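Local coordinates for ESX-1 secretion system protein EccA1 (PDB 4F3V) that probably acts as an ATPase that may power substrate export by the ESX-1 type VII secretion system, and is represented by its N-terminal TPR domain, at residues I76-S79 / T80-A83; D120-E123 / A124-A128; E232-Q235 / T236-E240. All coordinates share one frame; numbering follows the deposited sequence.

Contact 1: I76-S79 / T80-A83; sequences ISMS and TLNA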
ATOM      1  N   ILE A  76      -4.614  15.221  23.554  1.00 16.08           N
ATOM      2  CA  ILE A  76      -3.490  14.649  22.788  1.00 16.02           C
ATOM      3  C   ILE A  76      -3.827  14.726  21.313  1.00 16.03           C
ATOM      4  O   ILE A  76      -4.931  14.345  20.892  1.00 16.15           O
ATOM      5  CB  ILE A  76      -3.226  13.191  23.200  1.00 15.85           C
ATOM      6  CG1 ILE A  76      -2.690  13.134  24.647  1.00 16.49           C
ATOM      7  CG2 ILE A  76      -2.272  12.476  22.214  1.00 15.81           C
ATOM      8  CD1 ILE A  76      -2.547  11.725  25.201  1.00 16.78           C
ATOM      9  N   SER A  77      -2.912  15.258  20.512  1.00 16.45           N
ATOM     10  CA  SER A  77      -3.056  15.183  19.066  1.00 16.25           C
ATOM     11  C   SER A  77      -2.715  13.756  18.579  1.00 16.19           C
ATOM     12  O   SER A  77      -1.732  13.169  19.016  1.00 16.35           O
ATOM     13  CB  SER A  77      -2.116  16.183  18.374  1.00 16.68           C
ATOM     14  OG  SER A  77      -2.146  15.947  16.983  1.00 17.15           O
ATOM     15  N   MET A  78      -3.518  13.201  17.676  1.00 15.90           N
ATOM     16  CA  MET A  78      -3.247  11.853  17.156  1.00 16.14           C
ATOM     17  C   MET A  78      -1.899  11.775  16.432  1.00 16.61           C
ATOM     18  O   MET A  78      -1.305  10.713  16.371  1.00 16.25           O
ATOM     19  CB  MET A  78      -4.373  11.337  16.257  1.00 15.31           C
ATOM     20  CG  MET A  78      -5.627  10.945  17.034  1.00 15.39           C
ATOM     21  SD  MET A  78      -5.327   9.560  18.159  1.00 16.11           S
ATOM     22  CE  MET A  78      -5.117   8.306  16.914  1.00 15.56           C
ATOM     23  N   SER A  79      -1.418  12.902  15.914  1.00 17.76           N
ATOM     24  CA  SER A  79      -0.111  12.935  15.258  1.00 19.58           C
ATOM     25  C   SER A  79       1.012  12.595  16.199  1.00 20.10           C
ATOM     26  O   SER A  79       2.053  12.103  15.775  1.00 20.70           O
ATOM     27  CB  SER A  79       0.145  14.308  14.654  1.00 20.47           C
ATOM     28  OG  SER A  79      -0.836  14.554  13.670  1.00 22.18           O
ATOM     29  N   THR A  80       0.795  12.856  17.478  1.00 20.69           N
ATOM     30  CA  THR A  80       1.802  12.608  18.514  1.00 21.65           C
ATOM     31  C   THR A  80       2.023  11.097  18.723  1.00 21.64           C
ATOM     32  O   THR A  80       3.088  10.682  19.155  1.00 22.10           O
ATOM     33  CB  THR A  80       1.373  13.325  19.805  1.00 22.36           C
ATOM     34  OG1 THR A  80       1.386  14.746  19.552  1.00 24.10           O
ATOM     35  CG2 THR A  80       2.335  13.000  20.990  1.00 24.85           C
ATOM     36  N   LEU A  81       1.034  10.268  18.403  1.00 20.32           N
ATOM     37  CA  LEU A  81       1.242   8.812  18.452  1.00 20.38           C
ATOM     38  C   LEU A  81       2.253   8.312  17.409  1.00 21.85           C
ATOM     39  O   LEU A  81       2.835   7.231  17.574  1.00 21.48           O
ATOM     40  CB  LEU A  81      -0.068   8.058  18.282  1.00 19.96           C
ATOM     41  CG  LEU A  81      -0.899   7.904  19.544  1.00 19.86           C
ATOM     42  CD1 LEU A  81      -1.310   9.295  20.027  1.00 19.38           C
ATOM     43  CD2 LEU A  81      -2.087   6.989  19.274  1.00 19.49           C
ATOM     44  N   ASN A  82       2.428   9.082  16.328  1.00 22.69           N
ATOM     45  CA  ASN A  82       3.306   8.714  15.206  1.00 23.82           C
ATOM     46  C   ASN A  82       2.945   7.346  14.617  1.00 21.64           C
ATOM     47  O   ASN A  82       3.822   6.546  14.305  1.00 21.20           O
ATOM     48  CB  ASN A  82       4.790   8.754  15.585  1.00 27.82           C
ATOM     49  CG  ASN A  82       5.274  10.156  15.923  1.00 31.65           C
ATOM     50  OD1 ASN A  82       5.044  11.101  15.167  1.00 36.00           O
ATOM     51  ND2 ASN A  82       5.958  10.296  17.065  1.00 36.80           N
ATOM     52  N   ALA A  83       1.646   7.072  14.485  1.00 20.13           N
ATOM     53  CA  ALA A  83       1.182   5.846  13.815  1.00 19.66           C
ATOM     54  C   ALA A  83       1.383   6.013  12.298  1.00 19.07           C
ATOM     55  O   ALA A  83       1.293   7.137  11.779  1.00 18.01           O
ATOM     56  CB  ALA A  83      -0.268   5.563  14.148  1.00 18.78           C
TER
HETATM   57  O   HOH W   1      -0.445  15.902  21.645  1.00 23.67           O
HETATM   58  O   HOH W   2      -0.347   9.083  14.454  1.00 20.84           O

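Contact 2: D120-E123 / A124-A128; sequences DAME and ALEAA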
ATOM      1  N   ASP A 120     -14.839  -3.082  -2.048  1.00 23.85           N
ATOM      2  CA  ASP A 120     -14.870  -2.447  -0.751  1.00 24.15           C
ATOM      3  C   ASP A 120     -13.749  -1.400  -0.668  1.00 21.45           C
ATOM      4  O   ASP A 120     -13.963  -0.313  -0.145  1.00 20.72           O
ATOM      5  CB  ASP A 120     -14.707  -3.465   0.383  1.00 26.85           C
ATOM      6  CG  ASP A 120     -15.914  -4.376   0.543  1.00 30.73           C
ATOM      7  OD1 ASP A 120     -17.025  -4.037   0.105  1.00 31.73           O
ATOM      8  OD2 ASP A 120     -15.744  -5.447   1.139  1.00 34.45           O
ATOM      9  N   ALA A 121     -12.572  -1.749  -1.186  1.00 19.47           N
ATOM     10  CA  ALA A 121     -11.426  -0.821  -1.211  1.00 19.14           C
ATOM     11  C   ALA A 121     -11.808   0.438  -1.991  1.00 18.61           C
ATOM     12  O   ALA A 121     -11.597   1.544  -1.511  1.00 18.22           O
ATOM     13  CB  ALA A 121     -10.174  -1.473  -1.816  1.00 17.43           C
ATOM     14  N   MET A 122     -12.369   0.251  -3.182  1.00 19.16           N
ATOM     15  CA  MET A 122     -12.767   1.379  -4.059  1.00 19.98           C
ATOM     16  C   MET A 122     -13.849   2.230  -3.435  1.00 19.25           C
ATOM     17  O   MET A 122     -13.799   3.452  -3.481  1.00 17.26           O
ATOM     18  CB  MET A 122     -13.285   0.869  -5.415  1.00 22.20           C
ATOM     19  CG  MET A 122     -12.211   0.264  -6.299  1.00 22.90           C
ATOM     20  SD  MET A 122     -10.794   1.321  -6.663  1.00 24.98           S
ATOM     21  CE  MET A 122     -11.704   2.514  -7.616  1.00 26.93           C
ATOM     22  N   GLU A 123     -14.833   1.571  -2.833  1.00 19.92           N
ATOM     23  CA  GLU A 123     -15.901   2.282  -2.164  1.00 21.01           C
ATOM     24  C   GLU A 123     -15.364   3.175  -1.032  1.00 19.14           C
ATOM     25  O   GLU A 123     -15.827   4.276  -0.880  1.00 18.06           O
ATOM     26  CB  GLU A 123     -16.936   1.294  -1.645  1.00 24.53           C
ATOM     27  CG  GLU A 123     -18.113   1.934  -0.963  1.00 30.18           C
ATOM     28  CD  GLU A 123     -19.142   0.912  -0.477  1.00 34.49           C
ATOM     29  OE1 GLU A 123     -19.262  -0.197  -1.070  1.00 40.28           O
ATOM     30  OE2 GLU A 123     -19.833   1.228   0.501  1.00 37.38           O
ATOM     31  N   ALA A 124     -14.403   2.679  -0.247  1.00 17.61           N
ATOM     32  CA  ALA A 124     -13.791   3.485   0.816  1.00 17.32           C
ATOM     33  C   ALA A 124     -13.066   4.673   0.201  1.00 16.45           C
ATOM     34  O   ALA A 124     -13.175   5.781   0.697  1.00 16.88           O
ATOM     35  CB  ALA A 124     -12.828   2.652   1.672  1.00 17.09           C
ATOM     36  N   LEU A 125     -12.371   4.453  -0.906  1.00 16.96           N
ATOM     37  CA  LEU A 125     -11.628   5.542  -1.568  1.00 17.65           C
ATOM     38  C   LEU A 125     -12.548   6.663  -2.066  1.00 18.65           C
ATOM     39  O   LEU A 125     -12.165   7.827  -2.047  1.00 20.02           O
ATOM     40  CB  LEU A 125     -10.746   5.007  -2.714  1.00 16.59           C
ATOM     41  CG  LEU A 125      -9.514   4.181  -2.266  1.00 16.04           C
ATOM     42  CD1 LEU A 125      -8.804   3.596  -3.493  1.00 15.85           C
ATOM     43  CD2 LEU A 125      -8.512   4.974  -1.426  1.00 15.87           C
ATOM     44  N   GLU A 126     -13.751   6.301  -2.502  1.00 18.97           N
ATOM     45  CA  GLU A 126     -14.696   7.237  -3.081  1.00 20.62           C
ATOM     46  C   GLU A 126     -15.763   7.739  -2.092  1.00 20.24           C
ATOM     47  O   GLU A 126     -16.675   8.438  -2.495  1.00 21.60           O
ATOM     48  CB  GLU A 126     -15.365   6.568  -4.299  1.00 22.69           C
ATOM     49  CG  GLU A 126     -14.354   6.186  -5.374  1.00 23.90           C
ATOM     50  CD  GLU A 126     -14.973   5.496  -6.579  1.00 26.89           C
ATOM     51  OE1 GLU A 126     -16.170   5.139  -6.530  1.00 28.17           O
ATOM     52  OE2 GLU A 126     -14.240   5.317  -7.585  1.00 28.64           O
ATOM     53  N   ALA A 127     -15.643   7.389  -0.815  1.00 19.50           N
ATOM     54  CA  ALA A 127     -16.664   7.725   0.185  1.00 20.24           C
ATOM     55  C   ALA A 127     -16.695   9.199   0.554  1.00 20.60           C
ATOM     56  O   ALA A 127     -17.691   9.645   1.110  1.00 21.69           O
ATOM     57  CB  ALA A 127     -16.520   6.888   1.452  1.00 19.58           C
ATOM     58  N   ALA A 128     -15.639   9.960   0.259  1.00 19.93           N
ATOM     59  CA  ALA A 128     -15.635  11.400   0.569  1.00 20.93           C
ATOM     60  C   ALA A 128     -14.727  12.157  -0.398  1.00 21.05           C
ATOM     61  O   ALA A 128     -13.847  11.574  -0.996  1.00 19.64           O
ATOM     62  CB  ALA A 128     -15.186  11.667   2.027  1.00 20.52           C
TER

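Contact 3: E232-Q235 / T236-E240; sequences EWLQ and TTHPE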
ATOM      1  N   GLU A 232      20.908 -11.379 -10.010  1.00 25.93           N
ATOM      2  CA  GLU A 232      22.040 -11.495  -9.073  1.00 26.83           C
ATOM      3  C   GLU A 232      22.080 -10.327  -8.098  1.00 25.64           C
ATOM      4  O   GLU A 232      22.340 -10.504  -6.900  1.00 26.72           O
ATOM      5  CB  GLU A 232      23.391 -11.613  -9.825  1.00 27.68           C
ATOM      6  CG  GLU A 232      23.534 -12.904 -10.610  1.00 29.03           C
ATOM      7  CD  GLU A 232      24.802 -13.028 -11.458  1.00 30.42           C
ATOM      8  OE1 GLU A 232      25.481 -12.019 -11.732  1.00 30.16           O
ATOM      9  OE2 GLU A 232      25.107 -14.174 -11.865  1.00 30.90           O
ATOM     10  N   TRP A 233      21.809  -9.130  -8.601  1.00 24.39           N
ATOM     11  CA  TRP A 233      21.735  -7.961  -7.733  1.00 23.65           C
ATOM     12  C   TRP A 233      20.633  -8.141  -6.703  1.00 24.10           C
ATOM     13  O   TRP A 233      20.827  -7.874  -5.504  1.00 23.17           O
ATOM     14  CB  TRP A 233      21.523  -6.705  -8.555  1.00 22.44           C
ATOM     15  CG  TRP A 233      21.379  -5.505  -7.700  1.00 22.10           C
ATOM     16  CD1 TRP A 233      22.391  -4.721  -7.188  1.00 22.81           C
ATOM     17  CD2 TRP A 233      20.142  -4.936  -7.167  1.00 21.50           C
ATOM     18  NE1 TRP A 233      21.880  -3.717  -6.423  1.00 22.44           N
ATOM     19  CE2 TRP A 233      20.538  -3.799  -6.364  1.00 21.73           C
ATOM     20  CE3 TRP A 233      18.786  -5.225  -7.310  1.00 20.81           C
ATOM     21  CZ2 TRP A 233      19.616  -3.011  -5.710  1.00 21.41           C
ATOM     22  CZ3 TRP A 233      17.862  -4.422  -6.642  1.00 20.31           C
ATOM     23  CH2 TRP A 233      18.268  -3.352  -5.862  1.00 20.93           C
ATOM     24  N   LEU A 234      19.472  -8.617  -7.153  1.00 24.76           N
ATOM     25  CA  LEU A 234      18.330  -8.856  -6.245  1.00 26.38           C
ATOM     26  C   LEU A 234      18.630  -9.912  -5.197  1.00 28.60           C
ATOM     27  O   LEU A 234      18.311  -9.712  -4.031  1.00 29.89           O
ATOM     28  CB  LEU A 234      17.077  -9.283  -7.001  1.00 25.86           C
ATOM     29  CG  LEU A 234      16.054  -8.228  -7.380  1.00 26.52           C
ATOM     30  CD1 LEU A 234      14.922  -8.938  -8.150  1.00 25.78           C
ATOM     31  CD2 LEU A 234      15.487  -7.454  -6.158  1.00 24.56           C
ATOM     32  N   GLN A 235      19.245 -11.027  -5.596  1.00 30.67           N
ATOM     33  CA  GLN A 235      19.535 -12.090  -4.641  1.00 33.89           C
ATOM     34  C   GLN A 235      20.550 -11.603  -3.607  1.00 34.15           C
ATOM     35  O   GLN A 235      20.509 -12.032  -2.450  1.00 36.10           O
ATOM     36  CB  GLN A 235      20.013 -13.384  -5.341  1.00 37.53           C
ATOM     37  CG  GLN A 235      20.026 -14.671  -4.483  1.00 40.59           C
ATOM     38  CD  GLN A 235      18.703 -15.016  -3.748  1.00 43.18           C
ATOM     39  OE1 GLN A 235      17.597 -14.516  -4.065  1.00 42.59           O
ATOM     40  NE2 GLN A 235      18.825 -15.893  -2.743  1.00 45.68           N
ATOM     41  N   THR A 236      21.431 -10.681  -3.998  1.00 32.76           N
ATOM     42  CA  THR A 236      22.381 -10.108  -3.043  1.00 32.75           C
ATOM     43  C   THR A 236      21.731  -9.130  -2.089  1.00 30.93           C
ATOM     44  O   THR A 236      22.017  -9.159  -0.909  1.00 32.37           O
ATOM     45  CB  THR A 236      23.546  -9.398  -3.738  1.00 32.76           C
ATOM     46  OG1 THR A 236      24.239 -10.340  -4.542  1.00 35.46           O
ATOM     47  CG2 THR A 236      24.482  -8.805  -2.726  1.00 34.27           C
ATOM     48  N   THR A 237      20.839  -8.288  -2.597  1.00 29.14           N
ATOM     49  CA  THR A 237      20.307  -7.173  -1.845  1.00 28.52           C
ATOM     50  C   THR A 237      18.921  -7.433  -1.230  1.00 28.97           C
ATOM     51  O   THR A 237      18.599  -6.860  -0.209  1.00 28.80           O
ATOM     52  CB  THR A 237      20.213  -5.898  -2.727  1.00 27.46           C
ATOM     53  OG1 THR A 237      19.340  -6.134  -3.847  1.00 25.88           O
ATOM     54  CG2 THR A 237      21.613  -5.460  -3.221  1.00 26.29           C
ATOM     55  N   HIS A 238      18.105  -8.258  -1.879  1.00 28.94           N
ATOM     56  CA  HIS A 238      16.734  -8.528  -1.435  1.00 29.65           C
ATOM     57  C   HIS A 238      16.397  -9.961  -1.746  1.00 30.93           C
ATOM     58  O   HIS A 238      15.525 -10.239  -2.575  1.00 30.45           O
ATOM     59  CB  HIS A 238      15.760  -7.574  -2.127  1.00 28.47           C
ATOM     60  CG  HIS A 238      16.043  -6.098  -1.865  1.00 27.98           C
ATOM     61  ND1 HIS A 238      15.709  -5.488  -0.715  1.00 29.33           N
ATOM     62  CD2 HIS A 238      16.655  -5.119  -2.665  1.00 26.94           C
ATOM     63  CE1 HIS A 238      16.078  -4.187  -0.768  1.00 28.73           C
ATOM     64  NE2 HIS A 238      16.656  -3.965  -1.963  1.00 27.42           N
ATOM     65  N   PRO A 239      17.096 -10.907  -1.094  1.00 33.20           N
ATOM     66  CA  PRO A 239      16.944 -12.316  -1.435  1.00 35.72           C
ATOM     67  C   PRO A 239      15.538 -12.860  -1.206  1.00 37.65           C
ATOM     68  O   PRO A 239      14.867 -12.485  -0.239  1.00 37.76           O
ATOM     69  CB  PRO A 239      17.957 -13.021  -0.527  1.00 37.42           C
ATOM     70  CG  PRO A 239      18.186 -12.085   0.598  1.00 37.43           C
ATOM     71  CD  PRO A 239      18.032 -10.708   0.022  1.00 35.18           C
ATOM     72  N   GLU A 240      15.122 -13.752  -2.093  1.00 39.07           N
ATOM     73  CA  GLU A 240      13.770 -14.246  -2.108  1.00 42.07           C
ATOM     74  C   GLU A 240      13.744 -15.565  -2.851  1.00 44.06           C
ATOM     75  O   GLU A 240      14.421 -15.693  -3.864  1.00 42.57           O
ATOM     76  CB  GLU A 240      12.924 -13.276  -2.902  1.00 41.28           C
ATOM     77  CG  GLU A 240      11.680 -12.858  -2.234  1.00 42.52           C
ATOM     78  CD  GLU A 240      10.771 -12.203  -3.222  1.00 42.12           C
ATOM     79  OE1 GLU A 240      11.083 -11.097  -3.720  1.00 40.96           O
ATOM     80  OE2 GLU A 240       9.744 -12.825  -3.490  1.00 43.85           O
TER

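Contact 1: I76-S79 / T80-A83
Ser77, Met78 and Ser79 offer their carbonyl oxygens in turn to the amides of Thr80, Leu81 and Asn82, three residues on, which makes a run of tight overlapping turns. Thr80 N lies 3.0 Å from Ser77 O. The other two bonds, Leu81 N to Met78 O and Asn82 N to Ser79 O, are about as long. Asn82 has positive phi, and beyond it the chain runs toward strand 84-86. At the start, Ser77 OG reaches forward to Ser79 N, 3.3 Å away, in a weak bond.

Two ordered waters extend this network. One accepts from Ser77 N at 2.8 Å and is also hydrogen-bonded to Thr80 OG1. The other donates to Met78 O at 2.7 Å and accepts from Ala83 N. Met78 O is therefore held by both an amide and a water.

This is part of the loop between helix 69-72 and strand 84-86, in the N-terminal domain of EccA1, a member of the TPR clan. Its apolar residues settle on helices 2-17 and 40-48. Met78 meets Phe11 and Ile44, Ile76 and Leu81 meet Val15, and Leu81 O accepts a bond from Arg48 NE.

Within the loop the apolar contacts are light. The two methyls of Leu81 have different partners. Leu81 CD1 is 4.0 Å from Ile76 CG2, the two side chains crossing at about a right angle. Leu81 CD2 is 4.1 Å from Met78 CE. Met78 bends at both chi2 (-64°) and chi3 (-70°), which brings its terminal methyl to Leu81 at a slant.

Contact 2: D120-E123 / A124-A128
The amide N of Glu126 reaches two carbonyls of the preceding turn. Its main bond is to Met122 O at 3.0 Å. A weak second bond goes to Glu123 O at 3.3 Å. Glu126 is the first residue to leave helical angles, and its amide keeps the i-4 bond and adds only a weak i-3 one. At the two residues before it the bonding is regular: Ala124 N meets Asp120 O at 3.0 Å, and Leu125 N meets Ala121 O at 3.1 Å.

Met122 and Glu126 carry the side-chain contact. The Met122 chain bends at chi2 and chi3, and its CE stops 3.8 Å from Glu126 OE2, a van der Waals contact. Glu126 is extended beyond CG, with CG lying 3.4 Å from Met122 O. The main polar partner of its OE2 is Lys141, in a salt bridge, and the Met122 side chain touches Lys141 too. On another side, Leu125 CG rests 3.4 Å from Ala121 O. Leu125 meets Thr105 and Ala109 of helix 101-115 and Met140 of helix 134-147. This is the C-terminal turn of the short helix 118-125, packed between neighbouring helices in a mostly helical domain of the TPR clan.

Contact 3: E232-Q235 / T236-E240
Here helix 224-237 ends, and a short loop leads to the N-cap of helix 241-248 at Glu240. Thr236 and Thr237 both turn their hydroxyls back on the helix. Glu232 O accepts from Thr236 N and from Thr236 OG1, each at 3.0 Å and from opposite faces of its plane. Trp233 O likewise takes Thr237 N at 2.9 Å and Thr237 OG1 at 2.8 Å.

Thr237 OG1 sits between its own backbone N and carbonyl carbon (chi1 60°). From there it lies over one face of the Trp233 indole, offset toward the rim. Thr237 CG2 comes over the same ring system as a CH-pi contact, 3.9 Å from the centroid of the five-membered ring. His238 lies alongside the indole. Trp233 CH2 meets His238 CD2 at the edge of the imidazole, and the ring planes are turned 60° apart. Trp233 touches Ala211 and His238 touches Ala207, both on helix 207-221.

His238 N makes the last turn's bond to Leu234 O, 2.6 Å away. The next residue is Pro239, whose N has no hydrogen for Gln235 O; its CB lies 3.3 Å from that oxygen instead. Gln235 bends at chi2 (52°) and passes across Pro239, and its OE1 accepts from Glu240 N at 3.3 Å. Glu240 OE1 forms a salt bridge with Arg208. This chemistry probably steadies the helix exit: threonine hydroxyls add second bonds to two carbonyls, proline interrupts the backbone series, and the glutamine amide spans the break.

All three contacts are local, and they follow one another along the chain without nesting or crossing. Contact 1 comes first and closes turns in the loop that joins helix 69-72 to strand 84-86, beside helices 2-17 and 40-48. Contact 2 closes the end of helix 118-125, which lies against helices 101-115 and 134-147; its nearest atoms are about 17 Å from those of contact 1. Contact 3 ends helix 224-237 and leads into helix 241-248, next to helix 207-221. Contacts 2 and 3 sit on opposite sides of the chain's centre, with their own centres about 36 Å apart. All three lie within the one N-terminal domain.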